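Local coordinates for protein peroxinectin A (Dictyostelium discoideum, PDB 6ERC) that uses hydrogen peroxide to oxidise phenolic donors and also iodide and thiocyanate, as a secreted haem peroxidase of the animal type, at residues T24-L29 / Q142-G147. Residues are numbered along the deposited sequence; the frame is centred on the assembly and turned at random.
Sequences TPFIRL and QINSLG. With NA (sodium ion), chain K.
At one margin of the small antiparallel sheet, the two-residue edge strand Thr24-Pro25 pairs with Ile143 and Asn144 of strand 139-144. Asn144 N donates to Thr24 O at 3.0 Å, the return bond from Thr24 N to Asn144 O being weak, and Phe26 N reaches Gln142 O at 2.8 Å, nearly straight on to the carbonyl. Between them sits Pro25, which has no N-H to give; proline suits this non-hydrogen-bonded position, where its CA lies 3.2 Å from Gln142 O and its CD meets Ile143 CD1. Asn144 CB makes a CH-pi contact over one face of the Phe26 ring, 3.7 Å from the centroid. With CG anti to the backbone N (chi1 -172°), the amide of Asn144 runs almost parallel to that ring, while OD1 and ND2 bond to the backbone of Leu85 and Met83. Arg28 NH2 comes within 2.7 Å of Gln142 OE1, but the planes are nearly perpendicular and the angle too poor for a hydrogen bond; NH2 bonds to His390 O, NE pairs with Glu141, and Asn294 donates to Gln142 OE1. The side chain of Phe26 comes within about 5 Å of the haem. Gly147 O binds sodium at 2.6 Å, completing with Asn82, Tyr149, Asp151 and Asn153 the metal site of this animal-type haem peroxidase.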
loop_
_atom_site.group_PDB
_atom_site.type_symbol
_atom_site.label_atom_id
_atom_site.label_comp_id
_atom_site.label_asym_id
_atom_site.label_seq_id
_atom_site.Cartn_x
_atom_site.Cartn_y
_atom_site.Cartn_z
ATOM N N THR A 24 12.602 8.006 -8.867
ATOM C CA THR A 24 12.892 9.405 -8.571
ATOM C C THR A 24 12.763 9.675 -7.074
ATOM O O THR A 24 11.967 9.019 -6.387
ATOM C CB THR A 24 11.950 10.348 -9.330
ATOM O OG1 THR A 24 10.592 10.062 -8.981
ATOM C CG2 THR A 24 12.135 10.202 -10.834
ATOM N N PRO A 25 13.542 10.617 -6.533
ATOM C CA PRO A 25 13.494 10.870 -5.086
ATOM C C PRO A 25 12.084 11.192 -4.617
ATOM O O PRO A 25 11.268 11.767 -5.347
ATOM C CB PRO A 25 14.428 12.076 -4.888
ATOM C CG PRO A 25 15.218 12.232 -6.160
ATOM C CD PRO A 25 14.677 11.285 -7.197
ATOM N N PHE A 26 11.796 10.778 -3.384
ATOM C CA PHE A 26 10.538 11.144 -2.745
ATOM C C PHE A 26 10.500 12.640 -2.450
ATOM O O PHE A 26 11.519 13.341 -2.480
ATOM C CB PHE A 26 10.333 10.366 -1.439
ATOM C CG PHE A 26 9.911 8.939 -1.635
ATOM C CD1 PHE A 26 8.601 8.626 -1.956
ATOM C CD2 PHE A 26 10.816 7.903 -1.457
ATOM C CE1 PHE A 26 8.208 7.310 -2.117
ATOM C CE2 PHE A 26 10.427 6.585 -1.617
ATOM C CZ PHE A 26 9.120 6.290 -1.947
ATOM N N ILE A 27 9.304 13.120 -2.151
ATOM C CA ILE A 27 9.101 14.487 -1.695
ATOM C C ILE A 27 9.112 14.498 -0.169
ATOM O O ILE A 27 8.884 13.477 0.484
ATOM C CB ILE A 27 7.779 15.073 -2.258
ATOM C CG1 ILE A 27 7.835 15.161 -3.785
ATOM C CG2 ILE A 27 7.469 16.448 -1.681
ATOM C CD1 ILE A 27 8.916 16.090 -4.325
ATOM N N ARG A 28 9.399 15.662 0.408
ATOM C CA ARG A 28 9.365 15.859 1.851
ATOM C C ARG A 28 8.366 16.955 2.187
ATOM O O ARG A 28 8.426 18.050 1.619
ATOM C CB ARG A 28 10.749 16.232 2.396
ATOM C CG ARG A 28 11.799 15.144 2.268
ATOM C CD ARG A 28 11.750 14.154 3.421
ATOM N NE ARG A 28 12.809 13.156 3.301
ATOM C CZ ARG A 28 13.025 12.174 4.169
ATOM N NH1 ARG A 28 12.258 12.043 5.243
ATOM N NH2 ARG A 28 14.015 11.319 3.960
ATOM N N LEU A 29 7.448 16.656 3.104
ATOM C CA LEU A 29 6.629 17.705 3.699
ATOM C C LEU A 29 7.363 18.406 4.831
ATOM O O LEU A 29 7.109 19.586 5.093
ATOM C CB LEU A 29 5.317 17.125 4.226
ATOM C CG LEU A 29 4.483 16.295 3.249
ATOM C CD1 LEU A 29 3.210 15.825 3.932
ATOM C CD2 LEU A 29 4.165 17.088 1.991
ATOM N N GLN A 142 15.483 9.417 -0.312
ATOM C CA GLN A 142 15.094 8.063 -0.670
ATOM C C GLN A 142 14.436 8.029 -2.046
ATOM O O GLN A 142 13.844 9.012 -2.512
ATOM C CB GLN A 142 14.150 7.465 0.381
ATOM C CG GLN A 142 14.848 6.899 1.619
ATOM C CD GLN A 142 15.367 7.978 2.553
ATOM O OE1 GLN A 142 14.711 8.996 2.772
ATOM N NE2 GLN A 142 16.550 7.758 3.109
ATOM N N ILE A 143 14.559 6.876 -2.705
ATOM C CA ILE A 143 14.146 6.700 -4.100
ATOM C C ILE A 143 12.855 5.896 -4.145
ATOM O O ILE A 143 12.761 4.815 -3.549
ATOM C CB ILE A 143 15.253 6.019 -4.942
ATOM C CG1 ILE A 143 16.404 7.012 -5.252
ATOM C CG2 ILE A 143 14.650 5.443 -6.240
ATOM C CD1 ILE A 143 16.245 7.797 -6.561
ATOM N N ASN A 144 11.864 6.430 -4.852
ATOM C CA ASN A 144 10.621 5.712 -5.115
ATOM C C ASN A 144 10.821 4.813 -6.331
ATOM O O ASN A 144 10.918 5.296 -7.465
ATOM C CB ASN A 144 9.456 6.677 -5.350
ATOM C CG ASN A 144 8.120 5.966 -5.437
ATOM O OD1 ASN A 144 8.045 4.746 -5.291
ATOM N ND2 ASN A 144 7.062 6.720 -5.660
ATOM N N SER A 145 10.880 3.506 -6.099
ATOM C CA SER A 145 11.041 2.538 -7.183
ATOM C C SER A 145 9.713 2.171 -7.837
ATOM O O SER A 145 9.467 1.006 -8.160
ATOM C CB SER A 145 11.754 1.295 -6.654
ATOM O OG SER A 145 13.096 1.590 -6.305
ATOM N N LEU A 146 8.845 3.157 -8.046
ATOM C CA LEU A 146 7.538 2.935 -8.642
ATOM C C LEU A 146 6.997 4.275 -9.116
ATOM O O LEU A 146 7.310 5.321 -8.541
ATOM C CB LEU A 146 6.571 2.291 -7.645
ATOM C CG LEU A 146 5.593 1.259 -8.202
ATOM C CD1 LEU A 146 6.312 -0.035 -8.550
ATOM C CD2 LEU A 146 4.483 1.001 -7.203
ATOM N N GLY A 147 6.188 4.236 -10.173
ATOM C CA GLY A 147 5.557 5.443 -10.667
ATOM C C GLY A 147 4.602 6.031 -9.648
ATOM O O GLY A 147 3.787 5.310 -9.066
HETATM NA NA NA K . 1.966 4.013 -10.453
#